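Local coordinates for protein 3,4-dihydroxy-2-butanone 4-phosphate synthase (PDB 6MNZ) that probably converts D-ribulose 5-phosphate to formate and 3,4-dihydroxy-2-butanone 4-phosphate, a step of riboflavin biosynthesis, using magnesium or manganese, at residues A[199-211]-A[223-235]. Numbering follows the deposited sequence.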
ATOM      1  N   ARG A 199     -27.254  -3.371   0.455  1.00 42.05           N
ATOM      2  CA  ARG A 199     -26.637  -3.625  -0.841  1.00 41.59           C
ATOM      3  C   ARG A 199     -26.246  -5.089  -0.988  1.00 36.78           C
ATOM      4  O   ARG A 199     -26.341  -5.658  -2.082  1.00 37.65           O
ATOM      5  CB  ARG A 199     -25.411  -2.728  -1.021  1.00 39.68           C
ATOM      6  CG  ARG A 199     -25.734  -1.250  -1.170  1.00 33.40           C
ATOM      7  CD  ARG A 199     -24.595  -0.493  -1.839  1.00 32.82           C
ATOM      8  NE  ARG A 199     -24.295  -1.019  -3.168  1.00 37.05           N
ATOM      9  CZ  ARG A 199     -23.307  -0.585  -3.943  1.00 33.52           C
ATOM     10  NH1 ARG A 199     -22.486   0.364  -3.511  1.00 48.37           N
ATOM     11  NH2 ARG A 199     -23.059  -1.192  -5.097  1.00 37.56           N
ATOM     12  N   MET A 200     -25.731  -5.693   0.084  1.00 34.13           N
ATOM     13  CA  MET A 200     -25.347  -7.097   0.027  1.00 36.33           C
ATOM     14  C   MET A 200     -26.550  -8.019  -0.114  1.00 38.63           C
ATOM     15  O   MET A 200     -26.403  -9.133  -0.626  1.00 45.54           O
ATOM     16  CB  MET A 200     -24.548  -7.473   1.276  1.00 28.06           C
ATOM     17  CG  MET A 200     -23.223  -6.743   1.409  1.00 28.16           C
ATOM     18  SD  MET A 200     -22.098  -7.028   0.027  1.00 33.11           S
ATOM     19  CE  MET A 200     -20.510  -6.942   0.856  1.00 33.85           C
ATOM     20  N   THR A 201     -27.743  -7.564   0.270  1.00 33.32           N
ATOM     21  CA  THR A 201     -28.915  -8.428   0.255  1.00 31.46           C
ATOM     22  C   THR A 201     -29.729  -8.292  -1.024  1.00 43.75           C
ATOM     23  O   THR A 201     -30.498  -9.201  -1.355  1.00 55.13           O
ATOM     24  CB  THR A 201     -29.821  -8.126   1.454  1.00 49.71           C
ATOM     25  OG1 THR A 201     -30.297  -6.776   1.371  1.00 46.95           O
ATOM     26  CG2 THR A 201     -29.066  -8.320   2.762  1.00 70.09           C
ATOM     27  N   ASN A 202     -29.643  -7.144  -1.701  1.00 52.55           N
ATOM     28  CA  ASN A 202     -30.510  -6.843  -2.834  1.00 46.11           C
ATOM     29  C   ASN A 202     -29.718  -6.596  -4.113  1.00 44.32           C
ATOM     30  O   ASN A 202     -30.268  -6.073  -5.088  1.00 58.97           O
ATOM     31  CB  ASN A 202     -31.392  -5.634  -2.518  1.00 45.22           C
ATOM     32  CG  ASN A 202     -32.274  -5.862  -1.307  1.00 56.90           C
ATOM     33  OD1 ASN A 202     -31.982  -5.378  -0.212  1.00 46.14           O
ATOM     34  ND2 ASN A 202     -33.399  -6.537  -1.515  1.00 59.59           N
ATOM     35  N   GLU A 203     -28.442  -6.975  -4.137  1.00 31.24           N
ATOM     36  CA  GLU A 203     -27.605  -6.832  -5.320  1.00 34.89           C
ATOM     37  C   GLU A 203     -26.677  -8.032  -5.427  1.00 37.87           C
ATOM     38  O   GLU A 203     -26.114  -8.483  -4.424  1.00 36.77           O
ATOM     39  CB  GLU A 203     -26.777  -5.539  -5.270  1.00 37.67           C
ATOM     40  CG  GLU A 203     -27.587  -4.268  -5.030  1.00 46.18           C
ATOM     41  CD  GLU A 203     -26.706  -3.039  -4.841  1.00 47.08           C
ATOM     42  OE1 GLU A 203     -25.467  -3.173  -4.942  1.00 40.53           O
ATOM     43  OE2 GLU A 203     -27.243  -1.959  -4.512  1.00 40.11           O
ATOM     44  N   GLN A 204     -26.463  -8.502  -6.654  1.00 33.73           N
ATOM     45  CA  GLN A 204     -25.408  -9.475  -6.932  1.00 36.68           C
ATOM     46  C   GLN A 204     -24.091  -8.723  -7.066  1.00 45.05           C
ATOM     47  O   GLN A 204     -23.803  -8.098  -8.089  1.00 48.52           O
ATOM     48  CB  GLN A 204     -25.723 -10.278  -8.187  1.00 50.20           C
ATOM     49  CG  GLN A 204     -24.874 -11.529  -8.332  1.00 58.19           C
ATOM     50  CD  GLN A 204     -24.854 -12.065  -9.749  1.00 73.32           C
ATOM     51  OE1 GLN A 204     -24.651 -11.311 -10.701  1.00 74.71           O
ATOM     52  NE2 GLN A 204     -24.875 -13.385  -9.876  1.00 76.25           N
ATOM     53  N   THR A 205     -23.356  -8.657  -5.959  1.00 41.32           N
ATOM     54  CA  THR A 205     -22.140  -7.861  -5.893  1.00 36.87           C
ATOM     55  C   THR A 205     -20.887  -8.657  -6.234  1.00 38.48           C
ATOM     56  O   THR A 205     -19.886  -8.057  -6.639  1.00 42.44           O
ATOM     57  CB  THR A 205     -21.993  -7.248  -4.497  1.00 36.01           C
ATOM     58  OG1 THR A 205     -23.275  -6.808  -4.031  1.00 41.66           O
ATOM     59  CG2 THR A 205     -21.043  -6.065  -4.530  1.00 49.02           C
ATOM     60  N   VAL A 206     -20.940  -9.985  -6.170  1.00 46.84           N
ATOM     61  CA  VAL A 206     -19.761 -10.827  -6.326  1.00 51.01           C
ATOM     62  C   VAL A 206     -19.951 -11.702  -7.557  1.00 46.23           C
ATOM     63  O   VAL A 206     -21.074 -12.110  -7.870  1.00 47.20           O
ATOM     64  CB  VAL A 206     -19.515 -11.695  -5.073  1.00 49.31           C
ATOM     65  CG1 VAL A 206     -18.365 -12.662  -5.313  1.00 42.68           C
ATOM     66  CG2 VAL A 206     -19.242 -10.814  -3.855  1.00 42.81           C
ATOM     67  N   GLU A 207     -18.872 -11.882  -8.321  1.00 36.27           N
ATOM     68  CA  GLU A 207     -18.865 -12.765  -9.478  1.00 47.49           C
ATOM     69  C   GLU A 207     -17.617 -13.637  -9.455  1.00 46.70           C
ATOM     70  O   GLU A 207     -16.508 -13.141  -9.240  1.00 38.19           O
ATOM     71  CB  GLU A 207     -18.926 -11.970 -10.786  1.00 56.81           C
ATOM     72  CG  GLU A 207     -18.828 -12.826 -12.037  1.00 69.12           C
ATOM     73  CD  GLU A 207     -18.598 -12.001 -13.287  1.00 72.36           C
ATOM     74  OE1 GLU A 207     -18.638 -10.756 -13.184  1.00 67.12           O
ATOM     75  OE2 GLU A 207     -18.119 -12.575 -14.287  1.00 59.22           O
ATOM     76  N   ARG A 208     -17.793 -14.902  -9.831  1.00 54.84           N
ATOM     77  CA  ARG A 208     -16.697 -15.853  -9.940  1.00 54.99           C
ATOM     78  C   ARG A 208     -15.893 -15.628 -11.218  1.00 53.84           C
ATOM     79  O   ARG A 208     -16.414 -15.181 -12.245  1.00 55.65           O
ATOM     80  CB  ARG A 208     -17.223 -17.288  -9.907  1.00 49.56           C
ATOM     81  CG  ARG A 208     -18.234 -17.613 -10.992  1.00 57.80           C
ATOM     82  CD  ARG A 208     -19.120 -18.775 -10.575  1.00 74.01           C
ATOM     83  NE  ARG A 208     -18.350 -20.004 -10.409  1.00 71.29           N
ATOM     84  CZ  ARG A 208     -18.857 -21.157  -9.987  1.00 54.50           C
ATOM     85  NH1 ARG A 208     -20.142 -21.242  -9.665  1.00 43.89           N
ATOM     86  NH2 ARG A 208     -18.144 -22.267 -10.116  1.00 54.66           N
ATOM     87  N   LEU A 209     -14.640 -16.084 -11.184  1.00 47.98           N
ATOM     88  CA  LEU A 209     -13.705 -15.897 -12.286  1.00 52.86           C
ATOM     89  C   LEU A 209     -13.386 -17.208 -12.993  1.00 53.34           C
ATOM     90  O   LEU A 209     -13.558 -17.314 -14.211  1.00 68.65           O
ATOM     91  CB  LEU A 209     -12.412 -15.251 -11.768  1.00 62.09           C
ATOM     92  CG  LEU A 209     -12.492 -13.835 -11.197  1.00 45.73           C
ATOM     93  CD1 LEU A 209     -11.101 -13.215 -11.167  1.00 43.79           C
ATOM     94  CD2 LEU A 209     -13.442 -12.960 -11.994  1.00 46.31           C
ATOM     95  N   ASP A 210     -12.887 -18.205 -12.267  1.00 48.60           N
ATOM     96  CA  ASP A 210     -12.449 -19.451 -12.878  1.00 62.31           C
ATOM     97  C   ASP A 210     -12.377 -20.517 -11.798  1.00 61.66           C
ATOM     98  O   ASP A 210     -12.101 -20.217 -10.633  1.00 38.76           O
ATOM     99  CB  ASP A 210     -11.090 -19.300 -13.568  1.00 52.35           C
ATOM    100  CG  ASP A 210      -9.993 -18.899 -12.608  1.00 70.33           C
ATOM    101  OD1 ASP A 210      -9.129 -19.747 -12.298  1.00 64.18           O
ATOM    102  OD2 ASP A 210      -9.988 -17.729 -12.170  1.00 70.44           O
ATOM    103  N   GLN A 211     -12.617 -21.760 -12.200  1.00 64.30           N
ATOM    104  CA  GLN A 211     -12.479 -22.901 -11.309  1.00 41.88           C
ATOM    105  C   GLN A 211     -11.177 -23.638 -11.593  1.00 41.88           C
ATOM    106  O   GLN A 211     -10.749 -23.766 -12.742  1.00 55.25           O
ATOM    107  CB  GLN A 211     -13.662 -23.858 -11.461  1.00 48.54           C
ATOM    108  CG  GLN A 211     -13.859 -24.782 -10.267  1.00 70.74           C
ATOM    109  CD  GLN A 211     -15.173 -25.539 -10.317  1.00 63.58           C
ATOM    110  OE1 GLN A 211     -16.154 -25.062 -10.888  1.00 64.79           O
ATOM    111  NE2 GLN A 211     -15.238 -26.650  -9.592  1.00 53.42           N
ATOM    112  N   LEU A 223     -10.665 -24.643  -6.479  1.00 62.06           N
ATOM    113  CA  LEU A 223     -10.420 -23.220  -6.268  1.00 36.85           C
ATOM    114  C   LEU A 223     -11.442 -22.422  -7.069  1.00 41.16           C
ATOM    115  O   LEU A 223     -11.302 -22.276  -8.287  1.00 56.25           O
ATOM    116  CB  LEU A 223      -8.999 -22.851  -6.685  1.00 40.21           C
ATOM    117  CG  LEU A 223      -8.267 -21.830  -5.818  1.00 43.18           C
ATOM    118  CD1 LEU A 223      -7.822 -22.466  -4.514  1.00 48.75           C
ATOM    119  CD2 LEU A 223      -7.077 -21.257  -6.571  1.00 60.95           C
ATOM    120  N   TYR A 224     -12.326 -21.726  -6.361  1.00 43.79           N
ATOM    121  CA  TYR A 224     -13.214 -20.734  -6.959  1.00 41.33           C
ATOM    122  C   TYR A 224     -12.654 -19.345  -6.675  1.00 49.12           C
ATOM    123  O   TYR A 224     -12.484 -18.967  -5.512  1.00 56.05           O
ATOM    124  CB  TYR A 224     -14.634 -20.886  -6.414  1.00 38.63           C
ATOM    125  CG  TYR A 224     -15.256 -22.241  -6.684  1.00 50.08           C
ATOM    126  CD1 TYR A 224     -16.413 -22.352  -7.444  1.00 66.49           C
ATOM    127  CD2 TYR A 224     -14.795 -23.383  -6.038  1.00 53.69           C
ATOM    128  CE1 TYR A 224     -17.053 -23.569  -7.598  1.00 63.48           C
ATOM    129  CE2 TYR A 224     -15.354 -24.622  -6.290  1.00 59.29           C
ATOM    130  CZ  TYR A 224     -16.490 -24.706  -7.067  1.00 60.34           C
ATOM    131  OH  TYR A 224     -17.106 -25.922  -7.255  1.00 59.04           O
ATOM    132  N   ARG A 225     -12.238 -18.648  -7.732  1.00 49.36           N
ATOM    133  CA  ARG A 225     -11.820 -17.255  -7.638  1.00 37.20           C
ATOM    134  C   ARG A 225     -13.000 -16.329  -7.910  1.00 38.93           C
ATOM    135  O   ARG A 225     -13.609 -16.389  -8.983  1.00 36.36           O
ATOM    136  CB  ARG A 225     -10.685 -16.973  -8.626  1.00 55.65           C
ATOM    137  CG  ARG A 225      -9.329 -17.494  -8.167  1.00 47.42           C
ATOM    138  CD  ARG A 225      -8.333 -17.582  -9.317  1.00 45.97           C
ATOM    139  NE  ARG A 225      -7.403 -16.455  -9.326  1.00 56.39           N
ATOM    140  CZ  ARG A 225      -7.456 -15.432 -10.176  1.00 66.06           C
ATOM    141  NH1 ARG A 225      -8.372 -15.393 -11.140  1.00 47.70           N
ATOM    142  NH2 ARG A 225      -6.542 -14.473 -10.105  1.00 61.84           N
ATOM    143  N   TYR A 226     -13.252 -15.409  -6.980  1.00 44.58           N
ATOM    144  CA  TYR A 226     -14.342 -14.450  -7.092  1.00 35.36           C
ATOM    145  C   TYR A 226     -13.799 -13.027  -7.119  1.00 40.56           C
ATOM    146  O   TYR A 226     -12.713 -12.749  -6.602  1.00 36.99           O
ATOM    147  CB  TYR A 226     -15.326 -14.600  -5.930  1.00 39.23           C
ATOM    148  CG  TYR A 226     -16.108 -15.889  -5.960  1.00 51.88           C
ATOM    149  CD1 TYR A 226     -15.599 -17.046  -5.387  1.00 44.83           C
ATOM    150  CD2 TYR A 226     -17.350 -15.956  -6.573  1.00 51.88           C
ATOM    151  CE1 TYR A 226     -16.365 -18.191  -5.302  1.00 35.04           C
ATOM    152  CE2 TYR A 226     -18.131 -17.086  -6.470  1.00 50.35           C
ATOM    153  CZ  TYR A 226     -17.590 -18.234  -5.932  1.00 44.06           C
ATOM    154  OH  TYR A 226     -18.287 -19.417  -6.005  1.00 53.06           O
ATOM    155  N   ARG A 227     -14.571 -12.125  -7.724  1.00 40.02           N
ATOM    156  CA  ARG A 227     -14.312 -10.694  -7.650  1.00 37.85           C
ATOM    157  C   ARG A 227     -15.601  -9.952  -7.330  1.00 42.49           C
ATOM    158  O   ARG A 227     -16.650 -10.235  -7.915  1.00 43.76           O
ATOM    159  CB  ARG A 227     -13.723 -10.172  -8.966  1.00 44.95           C
ATOM    160  CG  ARG A 227     -12.215  -9.992  -8.944  1.00 51.75           C
ATOM    161  CD  ARG A 227     -11.763  -8.961  -9.967  1.00 69.59           C
ATOM    162  NE  ARG A 227     -11.941  -9.428 -11.340  1.00 69.22           N
ATOM    163  CZ  ARG A 227     -10.988 -10.002 -12.070  1.00 60.30           C
ATOM    164  NH1 ARG A 227      -9.811 -10.300 -11.531  1.00 53.50           N
ATOM    165  NH2 ARG A 227     -11.246 -10.365 -13.319  1.00 44.52           N
ATOM    166  N   GLU A 228     -15.489  -8.928  -6.487  1.00 48.21           N
ATOM    167  CA  GLU A 228     -16.615  -8.087  -6.110  1.00 39.80           C
ATOM    168  C   GLU A 228     -16.550  -6.741  -6.822  1.00 40.56           C
ATOM    169  O   GLU A 228     -15.484  -6.303  -7.262  1.00 49.68           O
ATOM    170  CB  GLU A 228     -16.661  -7.858  -4.598  1.00 42.13           C
ATOM    171  CG  GLU A 228     -17.960  -7.217  -4.136  1.00 39.74           C
ATOM    172  CD  GLU A 228     -17.987  -6.938  -2.651  1.00 39.14           C
ATOM    173  OE1 GLU A 228     -16.951  -6.475  -2.129  1.00 44.50           O
ATOM    174  OE2 GLU A 228     -19.107  -6.845  -2.104  1.00 40.25           O
ATOM    175  N   ILE A 229     -17.729  -6.143  -7.029  1.00 48.91           N
ATOM    176  CA  ILE A 229     -17.808  -4.817  -7.627  1.00 36.90           C
ATOM    177  C   ILE A 229     -16.841  -3.884  -6.920  1.00 39.23           C
ATOM    178  O   ILE A 229     -16.851  -3.772  -5.689  1.00 43.60           O
ATOM    179  CB  ILE A 229     -19.247  -4.276  -7.534  1.00 29.52           C
ATOM    180  CG1 ILE A 229     -20.233  -5.208  -8.241  1.00 32.51           C
ATOM    181  CG2 ILE A 229     -19.324  -2.870  -8.107  1.00 45.39           C
ATOM    182  CD1 ILE A 229     -19.935  -5.443  -9.706  1.00 33.89           C
ATOM    183  N   GLY A 230     -16.104  -3.107  -7.708  1.00 33.45           N
ATOM    184  CA  GLY A 230     -15.172  -2.140  -7.186  1.00 47.82           C
ATOM    185  C   GLY A 230     -13.777  -2.673  -6.942  1.00 44.09           C
ATOM    186  O   GLY A 230     -12.819  -1.894  -6.988  1.00 55.91           O
ATOM    187  N   ASN A 231     -13.623  -3.994  -6.817  1.00 45.55           N
ATOM    188  CA  ASN A 231     -12.349  -4.674  -7.015  1.00 51.30           C
ATOM    189  C   ASN A 231     -11.236  -3.979  -6.242  1.00 62.77           C
ATOM    190  O   ASN A 231     -10.309  -3.425  -6.845  1.00 76.71           O
ATOM    191  CB  ASN A 231     -12.011  -4.730  -8.507  1.00 56.82           C
ATOM    192  CG  ASN A 231     -10.667  -5.368  -8.776  1.00 73.90           C
ATOM    193  OD1 ASN A 231     -10.567  -6.587  -8.905  1.00 91.89           O
ATOM    194  ND2 ASN A 231      -9.609  -4.571  -8.676  1.00 74.09           N
ATOM    195  N   PRO A 232     -11.245  -4.053  -4.908  1.00 56.20           N
ATOM    196  CA  PRO A 232      -9.989  -4.137  -4.151  1.00 73.83           C
ATOM    197  C   PRO A 232      -9.485  -5.552  -3.898  1.00 68.03           C
ATOM    198  O   PRO A 232      -8.711  -5.748  -2.957  1.00 66.11           O
ATOM    199  CB  PRO A 232     -10.352  -3.452  -2.818  1.00 79.87           C
ATOM    200  CG  PRO A 232     -11.737  -2.885  -2.991  1.00 73.42           C
ATOM    201  CD  PRO A 232     -12.381  -3.723  -4.038  1.00 63.48           C
ATOM    202  N   ASP A 233     -10.025  -6.556  -4.585  1.00 65.94           N
ATOM    203  CA  ASP A 233     -10.095  -7.901  -4.035  1.00 67.04           C
ATOM    204  C   ASP A 233      -9.907  -8.903  -5.163  1.00 43.32           C
ATOM    205  O   ASP A 233     -10.263  -8.635  -6.313  1.00 47.74           O
ATOM    206  CB  ASP A 233     -11.438  -8.133  -3.335  1.00 75.53           C
ATOM    207  CG  ASP A 233     -12.605  -7.586  -4.134  1.00 67.53           C
ATOM    208  OD1 ASP A 233     -12.711  -7.927  -5.334  1.00 53.74           O
ATOM    209  OD2 ASP A 233     -13.467  -6.903  -3.542  1.00 46.96           O
ATOM    210  N   ILE A 234      -9.360 -10.065  -4.825  1.00 39.52           N
ATOM    211  CA  ILE A 234      -9.750 -11.331  -5.436  1.00 54.98           C
ATOM    212  C   ILE A 234     -10.068 -12.324  -4.322  1.00 48.96           C
ATOM    213  O   ILE A 234      -9.245 -12.527  -3.421  1.00 39.12           O
ATOM    214  CB  ILE A 234      -8.650 -11.861  -6.375  1.00 52.29           C
ATOM    215  CG1 ILE A 234      -9.085 -13.164  -7.045  1.00 48.61           C
ATOM    216  CG2 ILE A 234      -7.346 -11.998  -5.621  1.00 69.65           C
ATOM    217  CD1 ILE A 234     -10.020 -12.941  -8.209  1.00 53.77           C
ATOM    218  N   HIS A 235     -11.320 -12.767  -4.263  1.00 54.19           N
ATOM    219  CA  HIS A 235     -11.784 -13.663  -3.213  1.00 51.32           C
ATOM    220  C   HIS A 235     -11.720 -15.115  -3.672  1.00 51.12           C
ATOM    221  O   HIS A 235     -12.012 -15.434  -4.827  1.00 57.15           O
ATOM    222  CB  HIS A 235     -13.215 -13.323  -2.796  1.00 53.93           C
ATOM    223  CG  HIS A 235     -13.434 -11.868  -2.521  1.00 46.74           C
ATOM    224  ND1 HIS A 235     -13.259 -11.315  -1.273  1.00 34.71           N
ATOM    225  CD2 HIS A 235     -13.933 -10.881  -3.302  1.00 46.29           C
ATOM    226  CE1 HIS A 235     -13.473 -10.014  -1.341  1.00 43.53           C
ATOM    227  NE2 HIS A 235     -13.948  -9.737  -2.542  1.00 54.82           N
TER
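E207 and R227 form an antiparallel hydrogen-bonded pair between strands 206-211 and 223-228: E207 N donates to R227 O at 2.8 Å, and R227 N returns a bond to E207 O at 2.7 Å. Past the strand end, I229 N donates to T205 O at 2.9 Å, in near line with the carbonyl. Toward the hairpin's turn L209 and D210 both fall opposite R225, consistent with a classic beta bulge; the bond from R225 N to D210 O is weak. V206, R208, Q211, Y224, Y226 and E228 share one face. There V206 CG1 rests on Y226 CB at 3.7 Å, while its CG2 reaches E228. R208 CB packs on Y226 CE2. The R208 guanidinium comes to the Y224 ring at its edge, with the two planes 51° apart. Q211 covers a face of the same ring, its CG in a CH-pi contact 4.2 Å from the Y224 ring centroid. CG of Q211 lies anti to the backbone N (chi1 -159°), and the extended chain carries the amide to the phenol end. On the other face D210 and R225 make a salt bridge, OD2 to NH1 at 3.0 Å, through the syn lone pair of OD2. L209 turns toward strand 223-228, and its branched end lies against the R227 guanidinium, though the exact placement of CD1 is doubtful. The two strands belong to the hairpin of 206-215 and 220-228, at the edge of the mixed sheet in the GTP cyclohydrolase II-like part of the chain. Strand 235-239 continues the sheet beyond 220-228. Helix 320-336 packs on Y226 and E228; its D336 forms a salt bridge with R208 and accepts a hydrogen bond from Y226 OH. Helix 192-202 leads into the first strand and brings M200 CE against E228 OE2.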